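Local coordinates for MYB21 (Trichomonas vaginalis, PDB 3OSG), which binds promoter DNA through the two Myb repeats (R2R3) of this fragment, probably as a sequence-specific transcription factor for RNA polymerase II, at residues E17-L22 against N54-S59; Q78-Q83 against A88-G93. One frame throughout, in Å; residues are numbered along the deposited sequence.

Interaction 1 (E17-L22 against N54-S59); sequences EEDEML and NYLAPS. With nucleotides of chain B.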
loop_
_atom_site.group_PDB
_atom_site.type_symbol
_atom_site.label_atom_id
_atom_site.label_comp_id
_atom_site.label_asym_id
_atom_site.label_seq_id
_atom_site.Cartn_x
_atom_site.Cartn_y
_atom_site.Cartn_z
ATOM N N GLU A 17 -15.689 -4.889 3.840
ATOM C CA GLU A 17 -16.104 -5.121 5.219
ATOM C C GLU A 17 -14.906 -5.281 6.166
ATOM O O GLU A 17 -14.867 -4.677 7.245
ATOM C CB GLU A 17 -17.032 -6.346 5.282
ATOM C CG GLU A 17 -18.449 -6.120 4.677
ATOM C CD GLU A 17 -18.507 -6.176 3.139
ATOM O OE1 GLU A 17 -17.442 -6.265 2.484
ATOM O OE2 GLU A 17 -19.638 -6.137 2.582
ATOM N N GLU A 18 -13.927 -6.085 5.767
ATOM C CA GLU A 18 -12.698 -6.231 6.556
ATOM C C GLU A 18 -11.972 -4.905 6.694
ATOM O O GLU A 18 -11.387 -4.619 7.723
ATOM C CB GLU A 18 -11.758 -7.240 5.902
ATOM C CG GLU A 18 -12.107 -8.672 6.180
ATOM C CD GLU A 18 -11.228 -9.647 5.417
ATOM O OE1 GLU A 18 -11.041 -9.459 4.190
ATOM O OE2 GLU A 18 -10.729 -10.607 6.049
ATOM N N ASP A 19 -11.989 -4.107 5.636
ATOM C CA ASP A 19 -11.384 -2.787 5.665
ATOM C C ASP A 19 -12.058 -1.938 6.747
ATOM O O ASP A 19 -11.384 -1.287 7.549
ATOM C CB ASP A 19 -11.510 -2.113 4.292
ATOM C CG ASP A 19 -10.524 -2.671 3.269
ATOM O OD1 ASP A 19 -9.570 -3.374 3.674
ATOM O OD2 ASP A 19 -10.692 -2.398 2.062
ATOM N N GLU A 20 -13.390 -1.964 6.765
ATOM C CA GLU A 20 -14.153 -1.234 7.774
ATOM C C GLU A 20 -13.788 -1.714 9.177
ATOM O O GLU A 20 -13.417 -0.916 10.037
ATOM C CB GLU A 20 -15.654 -1.376 7.530
ATOM C CG GLU A 20 -16.197 -0.355 6.543
ATOM C CD GLU A 20 -15.750 1.069 6.861
ATOM O OE1 GLU A 20 -15.992 1.545 7.997
ATOM O OE2 GLU A 20 -15.155 1.715 5.967
ATOM N N MET A 21 -13.902 -3.020 9.384
ATOM C CA MET A 21 -13.392 -3.688 10.568
ATOM C C MET A 21 -12.002 -3.181 10.980
ATOM O O MET A 21 -11.802 -2.757 12.122
ATOM C CB MET A 21 -13.357 -5.192 10.305
ATOM C CG MET A 21 -13.167 -6.042 11.532
ATOM S SD MET A 21 -13.819 -7.710 11.300
ATOM C CE MET A 21 -12.971 -8.550 12.633
ATOM N N LEU A 22 -11.050 -3.197 10.047
ATOM C CA LEU A 22 -9.670 -2.825 10.371
ATOM C C LEU A 22 -9.581 -1.385 10.849
ATOM O O LEU A 22 -8.883 -1.084 11.822
ATOM C CB LEU A 22 -8.753 -3.025 9.158
ATOM C CG LEU A 22 -7.289 -3.432 9.403
ATOM C CD1 LEU A 22 -6.456 -3.353 8.129
ATOM C CD2 LEU A 22 -6.637 -2.619 10.481
ATOM N N ASN A 54 -0.591 1.019 3.841
ATOM C CA ASN A 54 -0.524 1.300 2.406
ATOM C C ASN A 54 -1.864 1.600 1.756
ATOM O O ASN A 54 -1.909 2.088 0.627
ATOM C CB ASN A 54 0.124 0.129 1.661
ATOM C CG ASN A 54 1.530 -0.145 2.129
ATOM O OD1 ASN A 54 2.416 0.702 2.009
ATOM N ND2 ASN A 54 1.746 -1.333 2.680
ATOM N N TYR A 55 -2.965 1.304 2.433
ATOM C CA TYR A 55 -4.270 1.494 1.788
ATOM C C TYR A 55 -5.358 2.214 2.594
ATOM O O TYR A 55 -6.158 2.947 2.015
ATOM C CB TYR A 55 -4.785 0.169 1.201
ATOM C CG TYR A 55 -3.853 -0.327 0.118
ATOM C CD1 TYR A 55 -3.955 0.153 -1.181
ATOM C CD2 TYR A 55 -2.836 -1.226 0.414
ATOM C CE1 TYR A 55 -3.089 -0.260 -2.157
ATOM C CE2 TYR A 55 -1.968 -1.660 -0.554
ATOM C CZ TYR A 55 -2.092 -1.169 -1.841
ATOM O OH TYR A 55 -1.221 -1.575 -2.812
ATOM N N LEU A 56 -5.390 2.025 3.913
ATOM C CA LEU A 56 -6.517 2.535 4.698
ATOM C C LEU A 56 -6.225 3.812 5.464
ATOM O O LEU A 56 -7.125 4.616 5.685
ATOM C CB LEU A 56 -7.057 1.461 5.642
ATOM C CG LEU A 56 -7.462 0.184 4.909
ATOM C CD1 LEU A 56 -7.977 -0.878 5.881
ATOM C CD2 LEU A 56 -8.496 0.493 3.832
ATOM N N ALA A 57 -4.971 3.995 5.864
ATOM C CA ALA A 57 -4.571 5.155 6.648
ATOM C C ALA A 57 -5.023 6.459 6.003
ATOM O O ALA A 57 -4.922 6.630 4.786
ATOM C CB ALA A 57 -3.080 5.162 6.849
ATOM N N PRO A 58 -5.505 7.401 6.828
ATOM C CA PRO A 58 -6.145 8.607 6.298
ATOM C C PRO A 58 -5.191 9.460 5.462
ATOM O O PRO A 58 -5.656 10.325 4.725
ATOM C CB PRO A 58 -6.588 9.360 7.564
ATOM C CG PRO A 58 -5.696 8.852 8.655
ATOM C CD PRO A 58 -5.384 7.424 8.298
ATOM N N SER A 59 -3.890 9.203 5.560
ATOM C CA SER A 59 -2.898 10.007 4.852
ATOM C C SER A 59 -2.547 9.443 3.475
ATOM O O SER A 59 -1.675 9.972 2.790
ATOM C CB SER A 59 -1.626 10.157 5.695
ATOM O OG SER A 59 -0.995 8.903 5.921
ATOM P P DA B 5 -3.148 -1.382 -5.735
ATOM O OP1 DA B 5 -4.305 -0.524 -5.996
ATOM O OP2 DA B 5 -1.867 -0.808 -5.270
ATOM O "O5'" DA B 5 -3.610 -2.497 -4.686
ATOM C "C5'" DA B 5 -4.755 -3.262 -4.997
ATOM C "C4'" DA B 5 -4.690 -4.595 -4.292
ATOM O "O4'" DA B 5 -3.648 -5.399 -4.904
ATOM C "C3'" DA B 5 -4.326 -4.524 -2.807
ATOM O "O3'" DA B 5 -4.979 -5.595 -2.147
ATOM C "C2'" DA B 5 -2.817 -4.733 -2.803
ATOM C "C1'" DA B 5 -2.629 -5.692 -3.971
ATOM N N9 DA B 5 -1.369 -5.499 -4.688
ATOM C C8 DA B 5 -0.769 -4.307 -4.976
ATOM N N7 DA B 5 0.362 -4.418 -5.637
ATOM C C5 DA B 5 0.502 -5.774 -5.823
ATOM C C6 DA B 5 1.488 -6.535 -6.477
ATOM N N6 DA B 5 2.549 -5.981 -7.076
ATOM N N1 DA B 5 1.343 -7.869 -6.499
ATOM C C2 DA B 5 0.266 -8.408 -5.912
ATOM N N3 DA B 5 -0.728 -7.784 -5.260
ATOM C C4 DA B 5 -0.556 -6.459 -5.247
ATOM P P DT B 6 -4.759 -5.976 -0.611
ATOM O OP1 DT B 6 -6.085 -6.520 -0.234
ATOM O OP2 DT B 6 -4.143 -4.860 0.144
ATOM O "O5'" DT B 6 -3.682 -7.157 -0.623
ATOM C "C5'" DT B 6 -4.004 -8.398 -1.255
ATOM C "C4'" DT B 6 -2.780 -9.299 -1.347
ATOM O "O4'" DT B 6 -1.717 -8.592 -1.999
ATOM C "C3'" DT B 6 -2.149 -9.796 -0.048
ATOM O "O3'" DT B 6 -2.282 -11.205 -0.099
ATOM C "C2'" DT B 6 -0.671 -9.353 -0.094
ATOM C "C1'" DT B 6 -0.487 -9.157 -1.591
ATOM N N1 DT B 6 0.524 -8.168 -2.042
ATOM C C2 DT B 6 1.610 -8.599 -2.761
ATOM O O2 DT B 6 1.806 -9.768 -3.003
ATOM N N3 DT B 6 2.474 -7.620 -3.170
ATOM C C4 DT B 6 2.360 -6.275 -2.931
ATOM O O4 DT B 6 3.195 -5.494 -3.343
ATOM C C5 DT B 6 1.201 -5.861 -2.163
ATOM C C7 DT B 6 0.973 -4.405 -1.834
ATOM C C6 DT B 6 0.346 -6.821 -1.762
#
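D19 and L56 mark the closest backbone approach of the two segments, their CA atoms 7.3 Å apart, where helix 16-29 of a Myb-like DNA-binding domain meets the end of helix 45-56, which corresponds to the DNA-recognition helix of Myb repeats. Segment 17-22 is regular helix, whereas 54-59 holds the last helical turn, widened to a pi-type turn at 54-56, and leaves helical geometry at A57. The contact is small and hangs on L56. With CG anti to its carbonyl carbon (chi1 -56°), its two methyl groups are directed at helix 16-29 and divide the work. L56 CD1 meets CD1 of L22 at 3.7 Å, an apolar touch, and also lies 3.7 Å from OD1 of D19; L56 CD2 rests near the D19 carboxylate carbon, CG, at 3.8 Å. The D19 side chain crosses the leucine at about a right angle, and its polar end is taken up by a salt bridge from OD2 to R51 of helix 45-56, five residues before L56. L22 packs further on F40 and R51. Next to L56, Y55 turns its ring away from helix 16-29 toward DNA chain B, one face lying over the sugar of DA5 near C3', while H98 meets the ring edge-to-face. Its hydroxyl donates a hydrogen bond to the phosphate of DA5 of chain B, with OP2 in the ring plane and 2.7 Å from Y55 OH.

Interaction 2 (Q78-Q83 against A88-G93); sequences QEYGRQ and AKFFPG. With nucleotides of chain C.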
loop_
_atom_site.group_PDB
_atom_site.type_symbol
_atom_site.label_atom_id
_atom_site.label_comp_id
_atom_site.label_asym_id
_atom_site.label_seq_id
_atom_site.Cartn_x
_atom_site.Cartn_y
_atom_site.Cartn_z
ATOM N N GLN A 78 16.368 8.507 -11.199
ATOM C CA GLN A 78 17.681 8.845 -11.734
ATOM C C GLN A 78 18.567 9.304 -10.572
ATOM O O GLN A 78 19.755 9.000 -10.528
ATOM C CB GLN A 78 17.577 9.941 -12.800
ATOM C CG GLN A 78 16.770 9.554 -14.032
ATOM C CD GLN A 78 16.734 10.654 -15.085
ATOM O OE1 GLN A 78 17.419 10.574 -16.104
ATOM N NE2 GLN A 78 15.938 11.688 -14.838
ATOM N N GLU A 79 17.974 10.020 -9.624
ATOM C CA GLU A 79 18.714 10.519 -8.473
ATOM C C GLU A 79 19.085 9.422 -7.457
ATOM O O GLU A 79 20.236 9.327 -7.038
ATOM C CB GLU A 79 17.953 11.669 -7.792
ATOM C CG GLU A 79 18.593 12.186 -6.491
ATOM C CD GLU A 79 17.930 13.459 -5.949
ATOM O OE1 GLU A 79 16.799 13.785 -6.381
ATOM O OE2 GLU A 79 18.542 14.137 -5.086
ATOM N N TYR A 80 18.121 8.582 -7.083
ATOM C CA TYR A 80 18.306 7.663 -5.957
ATOM C C TYR A 80 18.401 6.189 -6.317
ATOM O O TYR A 80 18.753 5.366 -5.481
ATOM C CB TYR A 80 17.156 7.822 -4.970
ATOM C CG TYR A 80 17.175 9.116 -4.200
ATOM C CD1 TYR A 80 18.163 9.374 -3.257
ATOM C CD2 TYR A 80 16.191 10.067 -4.391
ATOM C CE1 TYR A 80 18.172 10.546 -2.540
ATOM C CE2 TYR A 80 16.194 11.246 -3.673
ATOM C CZ TYR A 80 17.191 11.480 -2.752
ATOM O OH TYR A 80 17.191 12.658 -2.039
ATOM N N GLY A 81 18.061 5.836 -7.545
ATOM C CA GLY A 81 18.026 4.434 -7.909
ATOM C C GLY A 81 16.827 3.776 -7.246
ATOM O O GLY A 81 15.874 4.459 -6.873
ATOM N N ARG A 82 16.887 2.461 -7.060
ATOM C CA ARG A 82 15.725 1.706 -6.587
ATOM C C ARG A 82 15.490 1.769 -5.082
ATOM O O ARG A 82 15.176 0.751 -4.468
ATOM C CB ARG A 82 15.843 0.249 -7.027
ATOM C CG ARG A 82 15.971 0.084 -8.536
ATOM C CD ARG A 82 16.284 -1.348 -8.897
ATOM N NE ARG A 82 15.164 -2.239 -8.595
ATOM C CZ ARG A 82 14.172 -2.508 -9.440
ATOM N NH1 ARG A 82 14.153 -1.948 -10.644
ATOM N NH2 ARG A 82 13.193 -3.335 -9.086
ATOM N N GLN A 83 15.637 2.953 -4.495
ATOM C CA GLN A 83 15.433 3.126 -3.055
ATOM C C GLN A 83 14.045 3.681 -2.828
ATOM O O GLN A 83 13.856 4.878 -2.627
ATOM C CB GLN A 83 16.483 4.066 -2.472
ATOM C CG GLN A 83 17.901 3.577 -2.652
ATOM C CD GLN A 83 18.898 4.521 -2.015
ATOM O OE1 GLN A 83 19.385 4.272 -0.914
ATOM N NE2 GLN A 83 19.196 5.625 -2.700
ATOM N N ALA A 88 9.690 7.678 -1.879
ATOM C CA ALA A 88 8.297 7.890 -1.497
ATOM C C ALA A 88 8.159 9.075 -0.541
ATOM O O ALA A 88 7.065 9.630 -0.367
ATOM C CB ALA A 88 7.726 6.633 -0.865
ATOM N N LYS A 89 9.267 9.448 0.087
ATOM C CA LYS A 89 9.284 10.640 0.926
ATOM C C LYS A 89 8.779 11.854 0.132
ATOM O O LYS A 89 8.045 12.697 0.659
ATOM C CB LYS A 89 10.699 10.911 1.438
ATOM C CG LYS A 89 11.226 9.931 2.477
ATOM C CD LYS A 89 10.492 10.095 3.795
ATOM C CE LYS A 89 11.290 9.496 4.952
ATOM N NZ LYS A 89 10.695 9.872 6.270
ATOM N N PHE A 90 9.168 11.930 -1.141
ATOM C CA PHE A 90 8.791 13.063 -1.995
ATOM C C PHE A 90 7.372 12.989 -2.570
ATOM O O PHE A 90 6.973 13.863 -3.335
ATOM C CB PHE A 90 9.807 13.249 -3.126
ATOM C CG PHE A 90 11.219 13.397 -2.642
ATOM C CD1 PHE A 90 12.078 12.312 -2.622
ATOM C CD2 PHE A 90 11.681 14.619 -2.181
ATOM C CE1 PHE A 90 13.377 12.446 -2.160
ATOM C CE2 PHE A 90 12.974 14.763 -1.718
ATOM C CZ PHE A 90 13.827 13.679 -1.709
ATOM N N PHE A 91 6.608 11.966 -2.191
ATOM C CA PHE A 91 5.261 11.788 -2.723
ATOM C C PHE A 91 4.229 11.707 -1.608
ATOM O O PHE A 91 3.899 10.626 -1.121
ATOM C CB PHE A 91 5.186 10.543 -3.613
ATOM C CG PHE A 91 6.066 10.615 -4.837
ATOM C CD1 PHE A 91 5.542 10.992 -6.061
ATOM C CD2 PHE A 91 7.411 10.310 -4.759
ATOM C CE1 PHE A 91 6.345 11.056 -7.182
ATOM C CE2 PHE A 91 8.224 10.372 -5.879
ATOM C CZ PHE A 91 7.688 10.747 -7.093
ATOM N N PRO A 92 3.717 12.863 -1.186
ATOM C CA PRO A 92 2.689 12.885 -0.148
ATOM C C PRO A 92 1.494 12.020 -0.528
ATOM O O PRO A 92 0.858 12.258 -1.553
ATOM C CB PRO A 92 2.276 14.363 -0.093
ATOM C CG PRO A 92 2.826 14.977 -1.332
ATOM C CD PRO A 92 4.059 14.213 -1.649
ATOM N N GLY A 93 1.193 11.024 0.294
ATOM C CA GLY A 93 0.023 10.206 0.063
ATOM C C GLY A 93 0.337 8.905 -0.651
ATOM O O GLY A 93 -0.567 8.112 -0.897
ATOM P P DG C 6 13.771 -4.150 -5.540
ATOM O OP1 DG C 6 15.063 -3.882 -6.201
ATOM O OP2 DG C 6 12.596 -3.361 -5.923
ATOM O "O5'" DG C 6 13.490 -5.691 -5.686
ATOM C "C5'" DG C 6 14.499 -6.603 -5.278
ATOM C "C4'" DG C 6 13.984 -8.031 -5.236
ATOM O "O4'" DG C 6 12.848 -8.187 -4.336
ATOM C "C3'" DG C 6 13.537 -8.567 -6.586
ATOM O "O3'" DG C 6 14.015 -9.919 -6.625
ATOM C "C2'" DG C 6 12.013 -8.435 -6.514
ATOM C "C1'" DG C 6 11.717 -8.683 -5.033
ATOM N N9 DG C 6 10.592 -7.924 -4.482
ATOM C C8 DG C 6 10.441 -6.573 -4.560
ATOM N N7 DG C 6 9.377 -6.126 -3.959
ATOM C C5 DG C 6 8.772 -7.259 -3.438
ATOM C C6 DG C 6 7.567 -7.375 -2.688
ATOM O O6 DG C 6 6.816 -6.445 -2.325
ATOM N N1 DG C 6 7.300 -8.706 -2.351
ATOM C C2 DG C 6 8.127 -9.761 -2.713
ATOM N N2 DG C 6 7.772 -10.989 -2.324
ATOM N N3 DG C 6 9.248 -9.649 -3.415
ATOM C C4 DG C 6 9.519 -8.374 -3.743
ATOM P P DC C 5 13.590 0.033 -0.160
ATOM O OP1 DC C 5 14.850 0.708 -0.530
ATOM O OP2 DC C 5 12.310 0.757 -0.228
ATOM O "O5'" DC C 5 13.428 -1.344 -0.943
ATOM C "C5'" DC C 5 14.496 -2.249 -0.949
ATOM C "C4'" DC C 5 14.039 -3.494 -1.653
ATOM O "O4'" DC C 5 13.061 -4.159 -0.816
ATOM C "C3'" DC C 5 13.366 -3.260 -3.013
ATOM O "O3'" DC C 5 14.027 -4.102 -3.950
ATOM C "C2'" DC C 5 11.921 -3.692 -2.779
ATOM C "C1'" DC C 5 12.111 -4.742 -1.683
ATOM N N1 DC C 5 10.879 -5.024 -0.905
ATOM C C2 DC C 5 10.552 -6.335 -0.591
ATOM O O2 DC C 5 11.309 -7.216 -0.988
ATOM N N3 DC C 5 9.424 -6.582 0.131
ATOM C C4 DC C 5 8.647 -5.567 0.515
ATOM N N4 DC C 5 7.545 -5.826 1.216
ATOM C C5 DC C 5 8.972 -4.217 0.213
ATOM C C6 DC C 5 10.081 -3.996 -0.498
#
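Y80 and F90 meet rim to rim at the surface of a Myb-like helix-turn-helix domain, between the end of helix 67-80 and the turn at the end of helix 84-88. The closest atoms are CE2 of Y80 and CE1 of F90, 3.4 Å apart, while CZ of F90 lies 3.5 Å from OH of Y80. The side chains come from opposite directions; the ring planes are inclined at 22°, the centroids lie 5.8 Å apart, and neither ring lies over the other's face. CG of E79 instead sits over the centre of one tyrosine face, K76 makes a cation-pi contact with F90, and Y80 also touches I86 and I87. A type I turn from A88 to F91, closed by F91 N to A88 O, presents F90, while F91 packs on L72, L73 and I99. Helix 67-80 ends at Y80, and G81, with positive phi, is the first residue to leave helical geometry; Q83, N-cap of helix 84-88, folds back so that its NE2 donates to a lone pair of Y80 O at 2.8 Å. Farther out, the R82 chain bends at chi3 (67°) toward DNA chain C. R82 NH2 donates to OP2 of DG6 of chain C at 3.2 Å, a bent bond, and R82 NE to OP1 of that nucleotide at 2.9 Å, nearly straight at 167°.

In the fold
From the N terminus, the chain enters helix 16-29, and interaction 1 closes a loop of 31 intervening residues by bringing the end of helix 45-56 back against it, with helix 33-38 inside that loop. The chain then runs through a linker into helix 67-80. Interaction 2 closes a much shorter loop, of four residues, all in helix 84-88, tying the end of helix 67-80 to the turn before helix 96-109. The two contacts follow in series, neither nested nor crossed. Their centres lie 24 Å apart on opposite sides of the chain's centre, in different Myb-like domains, and beside them Y55 and R82 bind phosphates of different DNA strands.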